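Local coordinates for oxysterol-binding protein homolog 3 (Saccharomyces cerevisiae, PDB 4IC4) that moves lipids between membranes without vesicles, carrying them in a hydrophobic pocket of an OSBP-related domain that binds phosphatidylinositol 4-phosphate, at residues R30-P35 and T302-E307; R147-A152 and T165-Q170; T192-E197 and V223-G228. All coordinates share one frame; numbering follows the deposited sequence.

Contact 1: R30-P35 and T302-E307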
# COMPACT_ATOMS: atom_id res chain seq x y z
N ARG A 30 -6.09 18.66 -6.82
CA ARG A 30 -5.65 17.36 -7.33
C ARG A 30 -6.59 16.90 -8.44
O ARG A 30 -7.76 17.30 -8.50
CB ARG A 30 -5.59 16.34 -6.19
CG ARG A 30 -4.56 16.73 -5.13
CD ARG A 30 -4.50 15.73 -3.98
NE ARG A 30 -3.61 16.21 -2.93
CZ ARG A 30 -2.28 16.20 -3.00
NH1 ARG A 30 -1.67 15.72 -4.08
NH2 ARG A 30 -1.56 16.69 -2.00
N ARG A 31 -6.08 16.06 -9.33
CA ARG A 31 -6.88 15.59 -10.46
C ARG A 31 -8.08 14.73 -10.09
O ARG A 31 -9.12 14.82 -10.74
CB ARG A 31 -5.99 14.87 -11.48
CG ARG A 31 -5.23 13.66 -10.96
CD ARG A 31 -4.21 13.19 -11.99
NE ARG A 31 -3.59 11.93 -11.60
CZ ARG A 31 -2.69 11.27 -12.33
NH1 ARG A 31 -2.28 11.77 -13.49
NH2 ARG A 31 -2.23 10.10 -11.91
N ASN A 32 -7.95 13.92 -9.04
CA ASN A 32 -9.04 13.06 -8.58
C ASN A 32 -9.62 12.22 -9.72
O ASN A 32 -10.80 11.87 -9.71
CB ASN A 32 -10.16 13.91 -7.98
CG ASN A 32 -9.70 14.71 -6.78
OD1 ASN A 32 -9.13 14.16 -5.83
ND2 ASN A 32 -9.94 16.02 -6.81
N ASP A 33 -8.77 11.89 -10.69
CA ASP A 33 -9.22 11.13 -11.84
C ASP A 33 -8.02 10.72 -12.67
O ASP A 33 -6.92 11.26 -12.51
CB ASP A 33 -10.18 12.00 -12.67
CG ASP A 33 -10.84 11.25 -13.81
OD1 ASP A 33 -11.24 10.09 -13.61
OD2 ASP A 33 -10.98 11.84 -14.90
N ILE A 34 -8.22 9.74 -13.55
CA ILE A 34 -7.17 9.25 -14.44
C ILE A 34 -7.79 8.88 -15.77
O ILE A 34 -9.00 8.66 -15.86
CB ILE A 34 -6.46 7.98 -13.91
CG1 ILE A 34 -7.50 6.90 -13.58
CG2 ILE A 34 -5.57 8.32 -12.74
CD1 ILE A 34 -6.92 5.51 -13.47
N PRO A 35 -6.97 8.80 -16.82
CA PRO A 35 -7.50 8.43 -18.13
C PRO A 35 -8.01 6.99 -18.07
O PRO A 35 -7.52 6.19 -17.27
CB PRO A 35 -6.28 8.56 -19.05
CG PRO A 35 -5.48 9.65 -18.39
CD PRO A 35 -5.58 9.27 -16.93
N THR A 302 -6.11 6.85 -5.06
CA THR A 302 -5.23 6.10 -5.96
C THR A 302 -4.89 6.94 -7.18
O THR A 302 -3.74 7.00 -7.61
CB THR A 302 -5.89 4.81 -6.48
OG1 THR A 302 -6.59 4.15 -5.41
CG2 THR A 302 -4.83 3.86 -7.05
N ALA A 303 -5.91 7.58 -7.75
CA ALA A 303 -5.74 8.40 -8.94
C ALA A 303 -4.81 9.58 -8.72
O ALA A 303 -4.22 10.10 -9.67
CB ALA A 303 -7.11 8.89 -9.42
N ASN A 304 -4.68 10.00 -7.46
CA ASN A 304 -3.83 11.13 -7.13
C ASN A 304 -2.38 10.78 -6.81
O ASN A 304 -1.52 11.66 -6.76
CB ASN A 304 -4.43 11.90 -5.95
CG ASN A 304 -5.68 12.67 -6.35
OD1 ASN A 304 -5.80 13.09 -7.51
ND2 ASN A 304 -6.59 12.87 -5.41
N LEU A 305 -2.11 9.49 -6.62
CA LEU A 305 -0.77 9.03 -6.28
C LEU A 305 0.32 9.40 -7.28
O LEU A 305 1.40 9.84 -6.90
CB LEU A 305 -0.78 7.50 -6.11
CG LEU A 305 -1.50 6.93 -4.88
CD1 LEU A 305 -1.68 5.43 -5.07
CD2 LEU A 305 -0.71 7.24 -3.61
N ASN A 306 0.02 9.23 -8.57
CA ASN A 306 1.01 9.49 -9.60
C ASN A 306 0.96 10.88 -10.21
O ASN A 306 1.57 11.12 -11.26
CB ASN A 306 0.88 8.45 -10.72
CG ASN A 306 2.19 8.21 -11.45
OD1 ASN A 306 2.21 8.02 -12.67
ND2 ASN A 306 3.29 8.19 -10.71
N GLU A 307 0.26 11.81 -9.57
CA GLU A 307 0.20 13.17 -10.09
C GLU A 307 1.31 14.05 -9.55
O GLU A 307 1.68 13.97 -8.37
CB GLU A 307 -1.15 13.82 -9.76
CG GLU A 307 -1.24 15.27 -10.23
CD GLU A 307 -2.57 15.95 -9.93
OE1 GLU A 307 -3.20 15.63 -8.91
OE2 GLU A 307 -2.98 16.82 -10.73
O HOH W 1 -2.52 14.45 -6.53
O HOH W 2 0.84 14.88 -5.87
O HOH W 3 -2.16 7.86 -9.76

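Contact 2: R147-A152 and T165-Q170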
# COMPACT_ATOMS: atom_id res chain seq x y z
N ARG A 147 15.95 -8.79 -4.36
CA ARG A 147 15.76 -10.23 -4.23
C ARG A 147 16.11 -10.66 -2.80
O ARG A 147 17.29 -10.79 -2.46
CB ARG A 147 16.66 -10.98 -5.22
CG ARG A 147 16.31 -10.78 -6.69
CD ARG A 147 15.09 -11.60 -7.09
NE ARG A 147 15.37 -13.03 -7.10
CZ ARG A 147 16.07 -13.66 -8.04
NH1 ARG A 147 16.57 -12.98 -9.07
NH2 ARG A 147 16.29 -14.96 -7.95
N PRO A 148 15.09 -10.84 -1.95
CA PRO A 148 13.67 -10.68 -2.25
C PRO A 148 13.28 -9.21 -2.19
O PRO A 148 14.02 -8.39 -1.63
CB PRO A 148 13.00 -11.49 -1.14
CG PRO A 148 13.89 -11.19 0.02
CD PRO A 148 15.28 -11.33 -0.57
N PRO A 149 12.13 -8.84 -2.76
CA PRO A 149 11.72 -7.44 -2.72
C PRO A 149 11.39 -6.98 -1.31
O PRO A 149 10.64 -7.64 -0.59
CB PRO A 149 10.50 -7.41 -3.63
CG PRO A 149 9.89 -8.76 -3.39
CD PRO A 149 11.11 -9.66 -3.44
N VAL A 150 11.96 -5.85 -0.91
CA VAL A 150 11.70 -5.28 0.41
C VAL A 150 11.47 -3.79 0.22
O VAL A 150 12.27 -3.11 -0.41
CB VAL A 150 12.89 -5.50 1.38
CG1 VAL A 150 12.57 -4.87 2.73
CG2 VAL A 150 13.16 -6.98 1.55
N PHE A 151 10.37 -3.31 0.78
CA PHE A 151 10.01 -1.90 0.68
C PHE A 151 9.95 -1.29 2.08
O PHE A 151 9.37 -1.88 3.00
CB PHE A 151 8.66 -1.76 -0.02
CG PHE A 151 8.59 -2.49 -1.33
CD1 PHE A 151 9.22 -1.98 -2.46
CD2 PHE A 151 7.92 -3.70 -1.43
CE1 PHE A 151 9.18 -2.66 -3.68
CE2 PHE A 151 7.87 -4.40 -2.65
CZ PHE A 151 8.50 -3.88 -3.77
N ALA A 152 10.54 -0.12 2.24
CA ALA A 152 10.55 0.56 3.53
C ALA A 152 9.72 1.83 3.46
O ALA A 152 9.78 2.57 2.48
CB ALA A 152 11.99 0.90 3.94
N THR A 165 8.42 -2.17 7.15
CA THR A 165 9.39 -2.84 6.29
C THR A 165 8.58 -4.03 5.80
O THR A 165 8.20 -4.90 6.59
CB THR A 165 10.63 -3.30 7.07
OG1 THR A 165 11.34 -2.16 7.56
CG2 THR A 165 11.54 -4.11 6.17
N VAL A 166 8.31 -4.07 4.50
CA VAL A 166 7.46 -5.13 3.98
C VAL A 166 7.91 -5.85 2.72
O VAL A 166 8.53 -5.27 1.83
CB VAL A 166 6.06 -4.54 3.74
CG1 VAL A 166 6.14 -3.42 2.71
CG2 VAL A 166 5.11 -5.61 3.26
N THR A 167 7.57 -7.13 2.68
CA THR A 167 7.87 -7.99 1.54
C THR A 167 6.58 -8.67 1.14
O THR A 167 6.07 -9.51 1.89
CB THR A 167 8.91 -9.08 1.89
OG1 THR A 167 10.19 -8.47 2.10
CG2 THR A 167 9.02 -10.09 0.75
N PRO A 168 6.01 -8.30 -0.02
CA PRO A 168 4.77 -8.94 -0.45
C PRO A 168 5.08 -10.39 -0.81
O PRO A 168 6.18 -10.69 -1.28
CB PRO A 168 4.37 -8.13 -1.68
CG PRO A 168 4.95 -6.77 -1.39
CD PRO A 168 6.31 -7.11 -0.84
N SER A 169 4.14 -11.29 -0.56
CA SER A 169 4.35 -12.69 -0.87
C SER A 169 3.08 -13.27 -1.46
O SER A 169 1.99 -12.75 -1.24
CB SER A 169 4.75 -13.48 0.38
OG SER A 169 3.65 -13.65 1.25
N GLN A 170 3.23 -14.36 -2.20
CA GLN A 170 2.10 -15.01 -2.84
C GLN A 170 2.35 -16.50 -3.03
O GLN A 170 3.47 -16.93 -3.27
CB GLN A 170 1.84 -14.36 -4.20
CG GLN A 170 3.10 -14.25 -5.05
CD GLN A 170 2.90 -13.45 -6.31
OE1 GLN A 170 3.85 -13.18 -7.04
NE2 GLN A 170 1.66 -13.06 -6.58

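Contact 3: T192-E197 and V223-G228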
# COMPACT_ATOMS: atom_id res chain seq x y z
N THR A 192 1.79 10.50 23.30
CA THR A 192 2.01 9.73 24.52
C THR A 192 3.09 8.67 24.43
O THR A 192 3.53 8.13 25.44
CB THR A 192 0.73 9.01 24.92
OG1 THR A 192 0.40 8.07 23.89
CG2 THR A 192 -0.42 9.99 25.09
N GLY A 193 3.50 8.35 23.21
CA GLY A 193 4.51 7.32 23.03
C GLY A 193 3.90 5.93 22.94
O GLY A 193 4.63 4.95 22.76
N GLU A 194 2.58 5.83 23.07
CA GLU A 194 1.93 4.52 22.99
C GLU A 194 2.21 3.92 21.62
O GLU A 194 2.12 4.61 20.60
CB GLU A 194 0.42 4.63 23.22
CG GLU A 194 -0.29 3.27 23.20
CD GLU A 194 -1.77 3.34 23.58
OE1 GLU A 194 -2.42 2.28 23.60
OE2 GLU A 194 -2.28 4.45 23.85
N LEU A 195 2.54 2.63 21.60
CA LEU A 195 2.84 1.94 20.35
C LEU A 195 1.77 0.93 19.98
O LEU A 195 1.15 0.32 20.85
CB LEU A 195 4.18 1.21 20.46
CG LEU A 195 5.40 2.00 20.96
CD1 LEU A 195 6.61 1.07 21.02
CD2 LEU A 195 5.67 3.17 20.03
N PHE A 196 1.56 0.76 18.68
CA PHE A 196 0.59 -0.21 18.17
C PHE A 196 1.30 -0.98 17.07
O PHE A 196 2.07 -0.41 16.30
CB PHE A 196 -0.63 0.50 17.59
CG PHE A 196 -1.41 1.29 18.60
CD1 PHE A 196 -2.47 0.70 19.29
CD2 PHE A 196 -1.08 2.61 18.87
CE1 PHE A 196 -3.19 1.44 20.24
CE2 PHE A 196 -1.79 3.35 19.81
CZ PHE A 196 -2.84 2.76 20.50
N GLU A 197 1.06 -2.28 17.01
CA GLU A 197 1.69 -3.12 16.00
C GLU A 197 0.70 -4.12 15.43
O GLU A 197 -0.22 -4.57 16.12
CB GLU A 197 2.88 -3.87 16.60
CG GLU A 197 4.03 -2.98 17.04
CD GLU A 197 5.10 -3.76 17.78
OE1 GLU A 197 5.58 -4.78 17.24
OE2 GLU A 197 5.46 -3.35 18.91
N VAL A 223 -4.32 -6.47 16.53
CA VAL A 223 -3.59 -5.22 16.69
C VAL A 223 -3.24 -5.20 18.17
O VAL A 223 -4.10 -5.43 19.02
CB VAL A 223 -4.46 -4.00 16.36
CG1 VAL A 223 -3.71 -2.72 16.68
CG2 VAL A 223 -4.86 -4.04 14.89
N HIS A 224 -1.98 -4.93 18.48
CA HIS A 224 -1.54 -4.90 19.87
C HIS A 224 -0.97 -3.56 20.29
O HIS A 224 -0.22 -2.93 19.55
CB HIS A 224 -0.49 -6.00 20.10
CG HIS A 224 -1.03 -7.38 19.95
ND1 HIS A 224 -1.87 -7.96 20.89
CD2 HIS A 224 -0.88 -8.30 18.97
CE1 HIS A 224 -2.20 -9.17 20.49
NE2 HIS A 224 -1.62 -9.40 19.33
N SER A 225 -1.35 -3.13 21.49
CA SER A 225 -0.88 -1.87 22.05
C SER A 225 0.18 -2.12 23.11
O SER A 225 0.12 -3.13 23.82
CB SER A 225 -2.04 -1.11 22.69
OG SER A 225 -1.56 -0.09 23.54
N SER A 226 1.13 -1.21 23.22
CA SER A 226 2.19 -1.34 24.21
C SER A 226 1.60 -1.25 25.62
O SER A 226 2.28 -1.56 26.60
CB SER A 226 3.24 -0.25 24.02
OG SER A 226 2.67 1.05 24.05
N LYS A 227 0.34 -0.83 25.72
CA LYS A 227 -0.30 -0.72 27.03
C LYS A 227 -1.08 -1.97 27.41
O LYS A 227 -1.74 -2.01 28.45
CB LYS A 227 -1.22 0.51 27.06
CG LYS A 227 -0.49 1.81 26.70
CD LYS A 227 -0.97 3.00 27.52
CE LYS A 227 -2.45 3.27 27.34
NZ LYS A 227 -2.89 4.46 28.12
N GLY A 228 -1.00 -3.00 26.57
CA GLY A 228 -1.68 -4.25 26.87
C GLY A 228 -2.95 -4.55 26.09
O GLY A 228 -3.33 -5.71 25.94
O HOH W 4 2.84 -2.67 20.45

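Contact 1: R30-P35 and T302-E307
Arg31 reaches from the loop 30-35 across to Ala303 on helix 300-305 and grips its backbone carbonyl side-on: NE lies 2.7 Å from Ala303 O, and NH2 of Arg31 bonds the same oxygen at 3.0 Å. Both nitrogens keep that oxygen close to the guanidinium plane, which fixes the rotation of the group. The Arg31 chain starts with CG between its backbone N and carbonyl carbon (chi1 58°) and then runs extended to NE, antiparallel to the Glu307 side chain. CB of Glu307 thereby comes to lie over one guanidinium face, 3.6 Å from Arg31 NE. Glu307 is itself stretched out, its CG anti to its own N (chi1 177°), and this carries the carboxylate back to the Arg31 backbone, where Arg31 N donates to Glu307 OE1 on the syn side at 2.9 Å. A water links that oxygen to Arg30 NH1 and to Asn304 O.

The two asparagines are doubly joined. Asn304 OD1 receives Asn32 N on an in-plane lone pair at 2.8 Å, while Asn304 ND2 donates almost straight to Asn32 OD1 at 2.9 Å, approaching from above that carbonyl plane. Ile34 CG2 adds an apolar contact with Ala303 CB, 3.7 Å away.

The loop ahead of helix 44-50 is thus fastened to helix 300-305 and the turn after it. Helix 325-331 lies alongside, its Glu331 forming a salt bridge with Arg31 NH1, and strand 127-132 touches Arg30 through Arg132 and Leu305 through Phe128.

Contact 2: R147-A152 and T165-Q170
Phe151 and Val166 face each other as an antiparallel hydrogen-bonded pair, Phe151 N donating to Val166 O and Val166 N to Phe151 O, each at 2.9 Å. From this pair the Phe151 side chain can be followed outward. Its CB sits 4.1 Å from Val166 CG1. With CG anti to its own carbonyl carbon (chi1 -52°), the ring swings along the partner strand toward Pro168: CD2 lies 3.7 Å from Val166 O, and CE2 of Phe151 meets Pro168 CD at 3.6 Å. The proline carbon arrives at the ring edge, near its plane, and the two side chains cross at about a right angle. Beyond the hairpin, Ile71 and Leu72 of helix 71-76 also touch the Phe151 side chain.

Strands 150-157 and 160-172 form a beta hairpin in the curled antiparallel barrel of the OSBP-related domain. The loop leading into strand 150-157 carries Arg147, which together with His146 binds phosphatidylinositol 4-phosphate; Pro148, preceded by a cis peptide bond, and Pro149 lead from this site into the strand.

On the Pro149 side of the Phe151-Val166 pair, a side chain supplies the next bond. Thr167 OG1 donates to Pro149 O at 2.9 Å, tilted 21° from the carbonyl plane, and the same hydroxyl oxygen lies 3.4 Å from Val150 CG2. A valine in place of Thr167 would probably leave the Pro149 carbonyl without this donor and its link to strand 160-172. Diagonally across the strands, Val150 CG1 touches Thr165 CG2 at 3.7 Å, while Thr165 OG1 turns to the backbone N of Trp372.

Contact 3: T192-E197 and V223-G228
Strands 195-197 and 223-225 run antiparallel, their axes 4.7 Å apart at an angle of 159°, with Glu197 and His224 as a hydrogen-bonded pair and Phe196 and Ser225 as the non-hydrogen-bonded pair beside it. Next to the strand ends, Ser226 is held twice by Leu195: its N donates to Leu195 O, and its OG accepts from Leu195 N at 2.9 Å in a nearly straight bond. With OG lodged between its backbone N and carbonyl carbon (chi1 56°), Ser226 offers its hydroxyl where a strand would offer a carbonyl.

Glu194 stretches out fully, and Ser225 OG donates to Glu194 OE1 at 2.5 Å, using the anti lone pair of that carboxylate oxygen. The same Ser225 OG accepts from Lys227 N at 3.0 Å, closing an ST turn. The Lys227 chain crosses the glutamate at about a right angle, CG 3.7 Å from Glu194 OE1. Phe196 CE1 rests 3.7 Å from Ser225 CB; the Phe196 side chain also touches Val98 of helix 94-104, and its ring meets that of Phe189.

The type I turn from Ser225 to Gly228 leads toward strand 230-235, and with 177-189 on the far side of 195-199 the pair is part of the antiparallel beta barrel characteristic of OSBP-related domains.

Overall arrangement
Along the chain, contact 1 closes a loop of 266 residues, and contacts 2 and 3 lie inside it in series. Contacts 2 and 3 both belong to the curled antiparallel barrel, with centres about 24 Å apart; strand 177-189 pairs with 160-172 of contact 2 and with 195-199 of contact 3. Contact 1 lies across the chain's centre from both, its centre about 25 Å from that of contact 2 and 34 Å from that of contact 3. It joins an early loop to a helix that follows the barrel strands. Contact 2 alone includes a phosphoinositide-binding residue, whereas contacts 1 and 3 join other parts of the domain, away from the residues that bind this lipid.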